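Local coordinates for thymidylate synthase (Enterobacteria phage T4, PDB 1TIS), which catalyses the conversion of dUMP and 5,10-methylenetetrahydrofolate to dTMP and dihydrofolate, a step in dTTP biosynthesis, at residues K9-N14 with T216-N221; K2-L7 with V178-G183; G31-W36 with D170-Q175; M158-N163 with A189-L194. All coordinates share one frame; numbering follows the deposited sequence.

Contact 1 (K9-N14 with T216-N221)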
# COMPACT_ATOMS: atom_id res chain seq x y z
N LYS A 9 -20.78 0.22 -9.71
CA LYS A 9 -21.44 1.20 -10.55
C LYS A 9 -20.46 2.31 -10.91
O LYS A 9 -20.43 2.80 -12.05
CB LYS A 9 -22.61 1.83 -9.82
CG LYS A 9 -23.91 1.95 -10.61
CD LYS A 9 -24.66 0.62 -10.54
CE LYS A 9 -24.91 0.13 -9.09
NZ LYS A 9 -25.89 -0.93 -9.08
N ASP A 10 -19.63 2.70 -9.95
CA ASP A 10 -18.73 3.80 -10.17
C ASP A 10 -17.56 3.46 -11.04
O ASP A 10 -16.93 4.36 -11.60
CB ASP A 10 -18.30 4.29 -8.84
CG ASP A 10 -19.56 4.65 -8.06
OD1 ASP A 10 -20.28 5.58 -8.43
OD2 ASP A 10 -19.84 3.97 -7.08
N ILE A 11 -17.26 2.16 -11.21
CA ILE A 11 -16.26 1.71 -12.18
C ILE A 11 -16.90 2.00 -13.54
O ILE A 11 -16.18 2.51 -14.39
CB ILE A 11 -15.98 0.21 -12.10
CG1 ILE A 11 -15.41 -0.13 -10.77
CG2 ILE A 11 -14.97 -0.19 -13.15
CD1 ILE A 11 -15.74 -1.58 -10.42
N PHE A 12 -18.20 1.78 -13.81
CA PHE A 12 -18.84 2.08 -15.11
C PHE A 12 -18.49 3.48 -15.66
O PHE A 12 -17.87 3.63 -16.72
CB PHE A 12 -20.37 2.03 -15.04
CG PHE A 12 -21.08 0.80 -14.49
CD1 PHE A 12 -20.41 -0.35 -14.14
CD2 PHE A 12 -22.46 0.89 -14.33
CE1 PHE A 12 -21.13 -1.41 -13.63
CE2 PHE A 12 -23.17 -0.17 -13.82
CZ PHE A 12 -22.50 -1.32 -13.47
N GLU A 13 -18.81 4.52 -14.88
CA GLU A 13 -18.50 5.87 -15.32
C GLU A 13 -17.00 6.19 -15.39
O GLU A 13 -16.66 7.25 -15.92
CB GLU A 13 -19.22 6.87 -14.39
CG GLU A 13 -18.67 7.13 -12.96
CD GLU A 13 -17.44 8.03 -12.78
OE1 GLU A 13 -17.15 8.86 -13.65
OE2 GLU A 13 -16.77 7.89 -11.76
N ASN A 14 -16.10 5.33 -14.86
CA ASN A 14 -14.64 5.50 -14.87
C ASN A 14 -13.95 6.10 -16.09
O ASN A 14 -12.86 6.65 -15.96
CB ASN A 14 -13.91 4.19 -14.70
CG ASN A 14 -13.81 3.43 -16.03
OD1 ASN A 14 -12.77 3.39 -16.65
ND2 ASN A 14 -14.84 2.99 -16.71
N THR A 216 -8.47 -1.90 -10.05
CA THR A 216 -9.81 -2.48 -9.87
C THR A 216 -10.46 -2.56 -11.26
O THR A 216 -10.70 -1.59 -12.00
CB THR A 216 -10.61 -1.56 -8.91
OG1 THR A 216 -10.00 -1.67 -7.63
CG2 THR A 216 -12.06 -1.95 -8.80
N HIS A 217 -10.75 -3.78 -11.66
CA HIS A 217 -11.23 -3.98 -12.99
C HIS A 217 -12.34 -5.02 -13.03
O HIS A 217 -12.40 -5.92 -12.17
CB HIS A 217 -10.00 -4.34 -13.79
CG HIS A 217 -9.19 -5.61 -13.47
ND1 HIS A 217 -9.54 -6.87 -13.20
CD2 HIS A 217 -7.82 -5.60 -13.49
CE1 HIS A 217 -8.46 -7.61 -13.07
NE2 HIS A 217 -7.44 -6.82 -13.25
N ILE A 218 -13.21 -4.89 -14.03
CA ILE A 218 -14.30 -5.80 -14.31
C ILE A 218 -13.98 -6.23 -15.74
O ILE A 218 -13.72 -5.35 -16.56
CB ILE A 218 -15.62 -5.05 -14.29
CG1 ILE A 218 -15.89 -4.38 -12.96
CG2 ILE A 218 -16.69 -6.07 -14.62
CD1 ILE A 218 -17.18 -3.56 -13.04
N TYR A 219 -14.01 -7.52 -16.08
CA TYR A 219 -13.61 -7.95 -17.44
C TYR A 219 -14.75 -7.75 -18.41
O TYR A 219 -15.91 -7.87 -17.97
CB TYR A 219 -13.21 -9.45 -17.50
CG TYR A 219 -11.84 -9.77 -16.88
CD1 TYR A 219 -10.69 -9.21 -17.41
CD2 TYR A 219 -11.75 -10.58 -15.77
CE1 TYR A 219 -9.47 -9.44 -16.82
CE2 TYR A 219 -10.53 -10.81 -15.18
CZ TYR A 219 -9.39 -10.23 -15.70
OH TYR A 219 -8.18 -10.40 -15.05
N MET A 220 -14.52 -7.51 -19.70
CA MET A 220 -15.62 -7.31 -20.64
C MET A 220 -16.42 -8.56 -21.05
O MET A 220 -17.06 -8.63 -22.10
CB MET A 220 -15.03 -6.59 -21.86
CG MET A 220 -15.02 -5.05 -21.68
SD MET A 220 -13.99 -4.04 -22.82
CE MET A 220 -14.59 -4.42 -24.45
N ASN A 221 -16.55 -9.52 -20.12
CA ASN A 221 -17.17 -10.82 -20.34
C ASN A 221 -18.66 -11.02 -20.15
O ASN A 221 -19.10 -11.95 -19.47
CB ASN A 221 -16.42 -11.81 -19.48
CG ASN A 221 -15.33 -12.44 -20.32
OD1 ASN A 221 -14.63 -11.78 -21.10
ND2 ASN A 221 -15.14 -13.74 -20.15

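Contact 2 (K2-L7 with V178-G183)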
# COMPACT_ATOMS: atom_id res chain seq x y z
N LYS A 2 -23.11 -2.04 2.55
CA LYS A 2 -23.64 -1.14 1.51
C LYS A 2 -22.71 -0.81 0.33
O LYS A 2 -23.04 -0.97 -0.85
CB LYS A 2 -24.10 0.19 2.16
CG LYS A 2 -23.06 1.04 2.89
CD LYS A 2 -23.32 2.52 2.65
CE LYS A 2 -22.16 3.40 3.16
NZ LYS A 2 -22.45 4.82 3.05
N GLN A 3 -21.49 -0.39 0.71
CA GLN A 3 -20.48 0.14 -0.18
C GLN A 3 -19.99 -0.76 -1.27
O GLN A 3 -19.36 -0.25 -2.19
CB GLN A 3 -19.27 0.65 0.66
CG GLN A 3 -18.36 -0.27 1.49
CD GLN A 3 -19.07 -1.07 2.58
OE1 GLN A 3 -19.89 -1.96 2.31
NE2 GLN A 3 -18.83 -0.78 3.86
N TYR A 4 -20.25 -2.06 -1.31
CA TYR A 4 -19.75 -2.84 -2.44
C TYR A 4 -20.56 -2.55 -3.70
O TYR A 4 -19.99 -2.35 -4.78
CB TYR A 4 -19.81 -4.32 -2.09
CG TYR A 4 -19.23 -5.24 -3.14
CD1 TYR A 4 -18.38 -4.76 -4.12
CD2 TYR A 4 -19.58 -6.57 -3.13
CE1 TYR A 4 -17.89 -5.60 -5.09
CE2 TYR A 4 -19.08 -7.43 -4.10
CZ TYR A 4 -18.24 -6.93 -5.07
OH TYR A 4 -17.72 -7.74 -6.05
N GLN A 5 -21.89 -2.51 -3.57
CA GLN A 5 -22.84 -2.22 -4.65
C GLN A 5 -22.53 -0.93 -5.39
O GLN A 5 -22.58 -0.87 -6.63
CB GLN A 5 -24.25 -2.15 -4.05
CG GLN A 5 -24.98 -3.50 -3.85
CD GLN A 5 -24.23 -4.63 -3.13
OE1 GLN A 5 -23.46 -4.43 -2.18
NE2 GLN A 5 -24.40 -5.86 -3.59
N ASP A 6 -22.17 0.07 -4.58
CA ASP A 6 -21.74 1.36 -5.08
C ASP A 6 -20.53 1.21 -5.99
O ASP A 6 -20.66 1.45 -7.20
CB ASP A 6 -21.32 2.31 -3.95
CG ASP A 6 -22.36 2.65 -2.89
OD1 ASP A 6 -23.54 2.84 -3.21
OD2 ASP A 6 -21.98 2.75 -1.72
N LEU A 7 -19.37 0.76 -5.50
CA LEU A 7 -18.14 0.73 -6.29
C LEU A 7 -18.34 0.23 -7.69
O LEU A 7 -18.02 0.96 -8.63
CB LEU A 7 -17.04 -0.15 -5.65
CG LEU A 7 -15.66 -0.26 -6.37
CD1 LEU A 7 -15.10 1.15 -6.63
CD2 LEU A 7 -14.69 -1.08 -5.52
N VAL A 178 -7.39 -6.15 -9.05
CA VAL A 178 -8.46 -6.95 -8.49
C VAL A 178 -9.48 -7.26 -9.54
O VAL A 178 -9.74 -6.44 -10.42
CB VAL A 178 -9.26 -6.28 -7.38
CG1 VAL A 178 -9.26 -7.36 -6.31
CG2 VAL A 178 -8.75 -4.92 -6.91
N ASP A 179 -10.08 -8.43 -9.48
CA ASP A 179 -11.15 -8.78 -10.39
C ASP A 179 -12.40 -8.59 -9.55
O ASP A 179 -12.83 -9.57 -8.93
CB ASP A 179 -11.02 -10.26 -10.84
CG ASP A 179 -12.06 -10.73 -11.87
OD1 ASP A 179 -13.15 -10.14 -11.94
OD2 ASP A 179 -11.75 -11.69 -12.60
N VAL A 180 -13.05 -7.43 -9.50
CA VAL A 180 -14.22 -7.27 -8.64
C VAL A 180 -15.30 -8.31 -8.87
O VAL A 180 -15.82 -8.80 -7.89
CB VAL A 180 -14.89 -5.95 -8.81
CG1 VAL A 180 -15.80 -5.73 -7.66
CG2 VAL A 180 -13.90 -4.84 -8.73
N PHE A 181 -15.53 -8.73 -10.12
CA PHE A 181 -16.50 -9.76 -10.51
C PHE A 181 -16.20 -11.01 -9.66
O PHE A 181 -16.96 -11.39 -8.77
CB PHE A 181 -16.28 -9.96 -12.02
CG PHE A 181 -17.29 -10.52 -13.05
CD1 PHE A 181 -18.49 -11.15 -12.73
CD2 PHE A 181 -16.94 -10.40 -14.41
CE1 PHE A 181 -19.31 -11.60 -13.76
CE2 PHE A 181 -17.77 -10.86 -15.42
CZ PHE A 181 -18.97 -11.47 -15.10
N LEU A 182 -15.01 -11.59 -9.81
CA LEU A 182 -14.76 -12.87 -9.16
C LEU A 182 -13.50 -12.98 -8.35
O LEU A 182 -12.93 -14.06 -8.20
CB LEU A 182 -14.78 -13.94 -10.25
CG LEU A 182 -15.96 -14.88 -10.22
CD1 LEU A 182 -15.97 -15.69 -11.47
CD2 LEU A 182 -15.85 -15.81 -9.03
N GLY A 183 -13.03 -11.89 -7.81
CA GLY A 183 -11.80 -11.93 -7.04
C GLY A 183 -12.04 -11.39 -5.65
O GLY A 183 -12.08 -12.10 -4.63

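Contact 3 (G31-W36 with D170-Q175)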
# COMPACT_ATOMS: atom_id res chain seq x y z
N GLY A 31 -7.46 3.04 -8.19
CA GLY A 31 -7.46 3.85 -7.00
C GLY A 31 -8.74 3.67 -6.26
O GLY A 31 -9.51 4.59 -6.25
N SER A 32 -9.04 2.57 -5.60
CA SER A 32 -10.29 2.44 -4.84
C SER A 32 -9.96 2.26 -3.35
O SER A 32 -8.81 2.05 -3.00
CB SER A 32 -11.05 1.26 -5.41
OG SER A 32 -10.81 1.26 -6.81
N LYS A 33 -10.89 2.33 -2.41
CA LYS A 33 -10.69 2.07 -0.99
C LYS A 33 -12.11 1.86 -0.44
O LYS A 33 -13.07 2.43 -0.96
CB LYS A 33 -10.00 3.27 -0.35
CG LYS A 33 -10.06 3.35 1.17
CD LYS A 33 -8.95 4.24 1.72
CE LYS A 33 -7.65 3.45 1.54
NZ LYS A 33 -6.46 4.19 1.87
N LEU A 34 -12.35 1.00 0.52
CA LEU A 34 -13.69 0.82 1.09
C LEU A 34 -13.46 0.66 2.59
O LEU A 34 -12.29 0.49 2.95
CB LEU A 34 -14.33 -0.44 0.54
CG LEU A 34 -14.45 -0.69 -0.95
CD1 LEU A 34 -15.05 -2.07 -1.12
CD2 LEU A 34 -15.33 0.32 -1.66
N ARG A 35 -14.41 0.70 3.54
CA ARG A 35 -14.11 0.41 4.94
C ARG A 35 -15.24 -0.43 5.50
O ARG A 35 -16.40 -0.12 5.20
CB ARG A 35 -13.95 1.70 5.77
CG ARG A 35 -14.94 2.82 5.51
CD ARG A 35 -14.73 3.78 4.30
NE ARG A 35 -15.97 4.54 4.10
CZ ARG A 35 -16.48 4.81 2.88
NH1 ARG A 35 -15.82 4.50 1.75
NH2 ARG A 35 -17.66 5.43 2.78
N TRP A 36 -15.00 -1.49 6.27
CA TRP A 36 -16.03 -2.39 6.78
C TRP A 36 -16.01 -2.43 8.29
O TRP A 36 -14.92 -2.52 8.85
CB TRP A 36 -15.87 -3.87 6.37
CG TRP A 36 -16.03 -4.16 4.90
CD1 TRP A 36 -17.25 -4.41 4.36
CD2 TRP A 36 -15.01 -4.14 4.00
NE1 TRP A 36 -17.01 -4.52 3.08
CE2 TRP A 36 -15.70 -4.36 2.82
CE3 TRP A 36 -13.65 -3.94 4.00
CZ2 TRP A 36 -15.00 -4.40 1.62
CZ3 TRP A 36 -12.97 -3.97 2.80
CH2 TRP A 36 -13.64 -4.20 1.61
N ASP A 170 -7.46 -3.13 13.54
CA ASP A 170 -7.95 -2.77 12.24
C ASP A 170 -6.95 -3.31 11.23
O ASP A 170 -5.77 -3.33 11.60
CB ASP A 170 -8.06 -1.25 12.14
CG ASP A 170 -8.87 -0.52 13.22
OD1 ASP A 170 -9.90 -1.02 13.68
OD2 ASP A 170 -8.47 0.58 13.57
N LEU A 171 -7.33 -3.78 10.03
CA LEU A 171 -6.34 -4.22 9.07
C LEU A 171 -6.61 -3.51 7.77
O LEU A 171 -7.77 -3.26 7.44
CB LEU A 171 -6.41 -5.73 8.79
CG LEU A 171 -5.31 -6.32 7.86
CD1 LEU A 171 -5.10 -7.75 8.26
CD2 LEU A 171 -5.68 -6.25 6.39
N GLN A 172 -5.60 -3.22 6.96
CA GLN A 172 -5.81 -2.62 5.64
C GLN A 172 -4.87 -3.23 4.59
O GLN A 172 -3.66 -3.15 4.72
CB GLN A 172 -5.59 -1.10 5.74
CG GLN A 172 -5.48 -0.49 4.37
CD GLN A 172 -5.38 0.99 4.43
OE1 GLN A 172 -6.18 1.63 3.78
NE2 GLN A 172 -4.49 1.62 5.18
N TRP A 173 -5.37 -3.77 3.52
CA TRP A 173 -4.53 -4.37 2.50
C TRP A 173 -4.41 -3.45 1.32
O TRP A 173 -5.25 -2.54 1.12
CB TRP A 173 -5.06 -5.74 1.98
CG TRP A 173 -6.56 -6.00 2.03
CD1 TRP A 173 -7.39 -5.76 3.11
CD2 TRP A 173 -7.26 -6.45 0.97
NE1 TRP A 173 -8.62 -6.04 2.74
CE2 TRP A 173 -8.57 -6.44 1.46
CE3 TRP A 173 -6.92 -6.82 -0.29
CZ2 TRP A 173 -9.63 -6.82 0.69
CZ3 TRP A 173 -7.99 -7.20 -1.08
CH2 TRP A 173 -9.31 -7.20 -0.60
N TYR A 174 -3.34 -3.65 0.59
CA TYR A 174 -3.24 -2.97 -0.70
C TYR A 174 -3.21 -4.10 -1.74
O TYR A 174 -2.53 -5.12 -1.53
CB TYR A 174 -1.99 -2.14 -0.74
CG TYR A 174 -1.85 -1.32 -1.99
CD1 TYR A 174 -1.50 -1.94 -3.18
CD2 TYR A 174 -2.08 0.03 -1.91
CE1 TYR A 174 -1.36 -1.18 -4.33
CE2 TYR A 174 -1.94 0.79 -3.04
CZ TYR A 174 -1.58 0.17 -4.22
OH TYR A 174 -1.42 0.94 -5.33
N GLN A 175 -3.99 -4.01 -2.80
CA GLN A 175 -4.01 -5.06 -3.81
C GLN A 175 -3.69 -4.39 -5.13
O GLN A 175 -4.26 -3.35 -5.47
CB GLN A 175 -5.38 -5.69 -3.87
CG GLN A 175 -5.51 -6.76 -4.91
CD GLN A 175 -5.89 -8.09 -4.31
OE1 GLN A 175 -5.09 -9.02 -4.23
NE2 GLN A 175 -7.09 -8.28 -3.78

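Contact 4 (M158-N163 with A189-L194)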
# COMPACT_ATOMS: atom_id res chain seq x y z
N MET A 158 -0.40 -7.52 -1.58
CA MET A 158 0.99 -7.44 -1.19
C MET A 158 1.40 -6.77 0.09
O MET A 158 2.54 -6.91 0.52
CB MET A 158 1.75 -6.78 -2.28
CG MET A 158 1.28 -5.36 -2.52
SD MET A 158 1.99 -4.82 -4.10
CE MET A 158 0.86 -5.89 -4.94
N PHE A 159 0.50 -6.07 0.75
CA PHE A 159 0.87 -5.21 1.83
C PHE A 159 -0.24 -5.20 2.83
O PHE A 159 -1.35 -5.55 2.41
CB PHE A 159 1.04 -3.92 1.20
CG PHE A 159 2.20 -3.16 1.70
CD1 PHE A 159 3.46 -3.72 1.60
CD2 PHE A 159 1.98 -1.91 2.22
CE1 PHE A 159 4.56 -3.00 2.02
CE2 PHE A 159 3.07 -1.19 2.64
CZ PHE A 159 4.34 -1.74 2.54
N TYR A 160 0.01 -4.80 4.09
CA TYR A 160 -1.05 -4.50 5.07
C TYR A 160 -0.51 -3.93 6.35
O TYR A 160 0.62 -4.21 6.76
CB TYR A 160 -1.96 -5.70 5.46
CG TYR A 160 -1.49 -7.07 5.88
CD1 TYR A 160 -1.16 -7.28 7.21
CD2 TYR A 160 -1.49 -8.13 4.99
CE1 TYR A 160 -0.85 -8.54 7.66
CE2 TYR A 160 -1.18 -9.41 5.44
CZ TYR A 160 -0.86 -9.59 6.78
OH TYR A 160 -0.48 -10.84 7.26
N GLN A 161 -1.33 -3.06 6.91
CA GLN A 161 -1.02 -2.25 8.07
C GLN A 161 -2.08 -2.65 9.09
O GLN A 161 -3.23 -2.87 8.72
CB GLN A 161 -1.19 -0.78 7.70
CG GLN A 161 -0.10 0.27 7.81
CD GLN A 161 0.14 0.76 9.23
OE1 GLN A 161 -0.03 0.03 10.21
NE2 GLN A 161 0.52 2.00 9.43
N PHE A 162 -1.73 -2.75 10.36
CA PHE A 162 -2.70 -2.97 11.42
C PHE A 162 -2.68 -1.71 12.25
O PHE A 162 -1.63 -1.10 12.41
CB PHE A 162 -2.36 -4.04 12.42
CG PHE A 162 -2.45 -5.48 12.00
CD1 PHE A 162 -3.69 -6.10 11.83
CD2 PHE A 162 -1.28 -6.19 11.83
CE1 PHE A 162 -3.77 -7.45 11.49
CE2 PHE A 162 -1.39 -7.53 11.49
CZ PHE A 162 -2.62 -8.17 11.32
N ASN A 163 -3.81 -1.36 12.86
CA ASN A 163 -3.96 -0.16 13.70
C ASN A 163 -4.69 -0.65 14.93
O ASN A 163 -5.59 -1.49 14.80
CB ASN A 163 -4.82 0.89 13.05
CG ASN A 163 -4.33 2.31 13.20
OD1 ASN A 163 -3.39 2.72 12.53
ND2 ASN A 163 -4.96 3.14 14.00
N ALA A 189 -13.24 -11.71 2.48
CA ALA A 189 -13.27 -12.80 3.45
C ALA A 189 -11.86 -13.11 4.00
O ALA A 189 -11.72 -12.95 5.22
CB ALA A 189 -13.91 -14.06 2.80
N SER A 190 -10.79 -13.46 3.23
CA SER A 190 -9.47 -13.77 3.77
C SER A 190 -8.94 -12.81 4.80
O SER A 190 -8.62 -13.27 5.90
CB SER A 190 -8.48 -13.87 2.63
OG SER A 190 -7.86 -15.15 2.50
N TYR A 191 -8.87 -11.49 4.60
CA TYR A 191 -8.38 -10.65 5.68
C TYR A 191 -9.43 -10.46 6.78
O TYR A 191 -9.04 -10.25 7.93
CB TYR A 191 -7.95 -9.32 5.14
CG TYR A 191 -6.65 -9.41 4.36
CD1 TYR A 191 -5.43 -9.59 4.99
CD2 TYR A 191 -6.69 -9.35 2.99
CE1 TYR A 191 -4.26 -9.71 4.23
CE2 TYR A 191 -5.53 -9.47 2.24
CZ TYR A 191 -4.31 -9.65 2.85
OH TYR A 191 -3.19 -9.81 2.06
N ALA A 192 -10.76 -10.51 6.53
CA ALA A 192 -11.80 -10.48 7.57
C ALA A 192 -11.54 -11.57 8.60
O ALA A 192 -11.60 -11.33 9.82
CB ALA A 192 -13.15 -10.76 6.95
N THR A 193 -11.24 -12.79 8.12
CA THR A 193 -10.87 -13.91 8.97
C THR A 193 -9.52 -13.51 9.55
O THR A 193 -9.47 -13.53 10.79
CB THR A 193 -10.79 -15.21 8.16
OG1 THR A 193 -11.99 -15.31 7.41
CG2 THR A 193 -10.72 -16.46 9.02
N LEU A 194 -8.46 -13.06 8.84
CA LEU A 194 -7.21 -12.63 9.51
C LEU A 194 -7.35 -11.58 10.61
O LEU A 194 -6.61 -11.64 11.60
CB LEU A 194 -6.18 -12.03 8.55
CG LEU A 194 -4.77 -12.64 8.34
CD1 LEU A 194 -3.77 -11.50 8.33
CD2 LEU A 194 -4.36 -13.60 9.44

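Contact 1 (K9-N14 with T216-N221)
I11 and I218 meet methyl to methyl: I11 CD1 lies 3.6 Å from I218 CD1. The same I11 CD1 is 3.8 Å from I218 CG1, and I11 CG2 comes within 4.0 Å of I218 CD1, so both branches of I11 touch I218 CD1 and the side chains cross obliquely. On I218, CG1 stands anti to the carbonyl carbon (chi1 -59°), which carries its CD1 out to the helix. T216, two residues earlier on the same strand, adds its methyl, with CG2 4.0 Å from I11 CD1. Its other branch is polar: OG1 is hydrogen-bonded to S32 OG, just ahead of strand 33-37, so T216 turns carbon to the helix. No hydrogen bond crosses between the segments, and the three touching residues are all buried. I27 and V180 also pack on I11. The alternation of strand 205-219 is evident here, because T216 and I218 direct CB toward helix 3-12 while H217 directs it away. With I11 of the helix resting on these two strand residues, this is helix-on-sheet packing of the thymidylate synthase fold. H217, I218 and Y219 are assigned by similarity to dUMP binding, and the strand end probably lines the nucleotide pocket.

Contact 2 (K2-L7 with V178-G183)
Almost the whole contact rests on one tyrosine reaching one valine: the phenol end of Y4 comes to V180 edge-on, not with a ring face. V180 begins the turn that leads from strand 168-179 to helix 184-202, and this turn carries an Asx motif built on D179. The methyl V180 CG1 sits near the plane of the Y4 ring, beyond its edge, 3.3 Å from Y4 CE1. The hydroxyl takes part too, with Y4 OH 3.2 Å from V180 CG1 and 2.8 Å from the backbone V180 O. Y4 leaves helix 3-12 with CG anti to its own nitrogen (chi1 -176°), and the two side chains run alongside one another, pointing opposite ways. P185 of helix 184-202 packs on Y4, while T216 packs on V180; both touching residues are buried. D179 and V178 belong, by similarity, to the dUMP site, and D179 also to the folate site, so Y4 packs against the residue that directly follows them. G183 takes the N-cap position of helix 184-202. Just before it the turn is closed by L182 N, which donates to D179 OD1 at 3.2 Å with an N-H...O angle of 166°, arriving from above the carboxylate plane.

Contact 3 (G31-W36 with D170-Q175)
K33 and Q172 belong to the central sheet of thymidylate synthase, on the face that meets the second subunit of the homodimer. Their strands, 33-37 and 168-179, are not paired with each other: both pair with strand 205-219, the first antiparallel and the second parallel. The nearest CA atoms, those of K33 and Y174, are accordingly 9.0 Å apart, and side chains must span the gap. K33 starts with CG anti to the backbone N (chi1 163°) and bends at chi3 (-72°), which brings its ammonium to the amide of Q172. The resulting hydrogen bond from K33 NZ to Q172 OE1 is weak, at 3.2 Å, and K33 CE is equally close to Q172 OE1. The extended Q172 chain crosses the lysine at about a right angle. Stronger polar partners lie across the interface: K33 NZ is hydrogen-bonded to S32 O of the second subunit, and Q172 NE2 to G213 O of the second subunit. The bond between the two strands is thus one link in a polar cluster shared by both chains. On the sheet's other face, the ring atoms W36 CZ3 and W173 NE1 approach only to 4.8 Å, a loose neighbourhood in which F211 of the intervening strand packs on both indoles. There helix 184-202 covers the sheet, with I188 on W36 and Y191 stacked on W173, while strand 157-164 flanks 168-179 at its other edge.

Contact 4 (M158-N163 with A189-L194)
Y160 carries the tight part of this contact, meeting Y191 and L194 of helix 184-202 from its place on strand 157-164. Y160 CD2 and CE2, on one flank of the ring, both lie 3.3 Å from Y191 CE1. The ring centroids are 5.2 Å apart with planes at 74°, an oblique pairing. At the far end of the ring, Y160 OH comes to 3.5 Å from L194 CD1 and Y160 CZ to 3.8 Å, the leucine crossing the tyrosine at about a right angle. Because Y160 CG stands between its backbone N and carbonyl carbon (chi1 49°), the ring rises from the strand toward the helix. Packing slackens at F162, whose CZ stays 4.6 Å from L194 CD1; its ring instead leans on V125 and I129 of helix 121-131. This looser side does not open to solvent, since F162, like the three touching residues, is buried. W173 stacks on Y191, and L59 of helix 53-64 packs on L194. No hydrogen bond crosses between the segments, and the phenol oxygens of Y160 and Y191 lie against carbon atoms of the partner segment: the cohesion here is mainly van der Waals, that of a hydrophobic core resting on shape and dispersion.

The four contacts form a row of neighbours across one sheet. Centres of contacts 1 and 2 are about 9 Å apart, those of 2 and 3 about 12 Å and those of 3 and 4 about 9 Å; contacts 1 and 3 also touch, whereas 1 and 4 are about 24 Å apart and do not. Contacts 1 and 2 share helix 3-12, and contacts 2 and 3 share strand 168-179, which pairs with strand 157-164 of contact 4. Segments 2-7, 9-14 and 31-36 come first, followed by 158-163, 170-175, 178-183, 189-194 and 216-221. The N-terminal region is thereby laid against the later strands. Contacts 3 and 4 also touch the second subunit, so this part of the sheet also lies at the subunit interface.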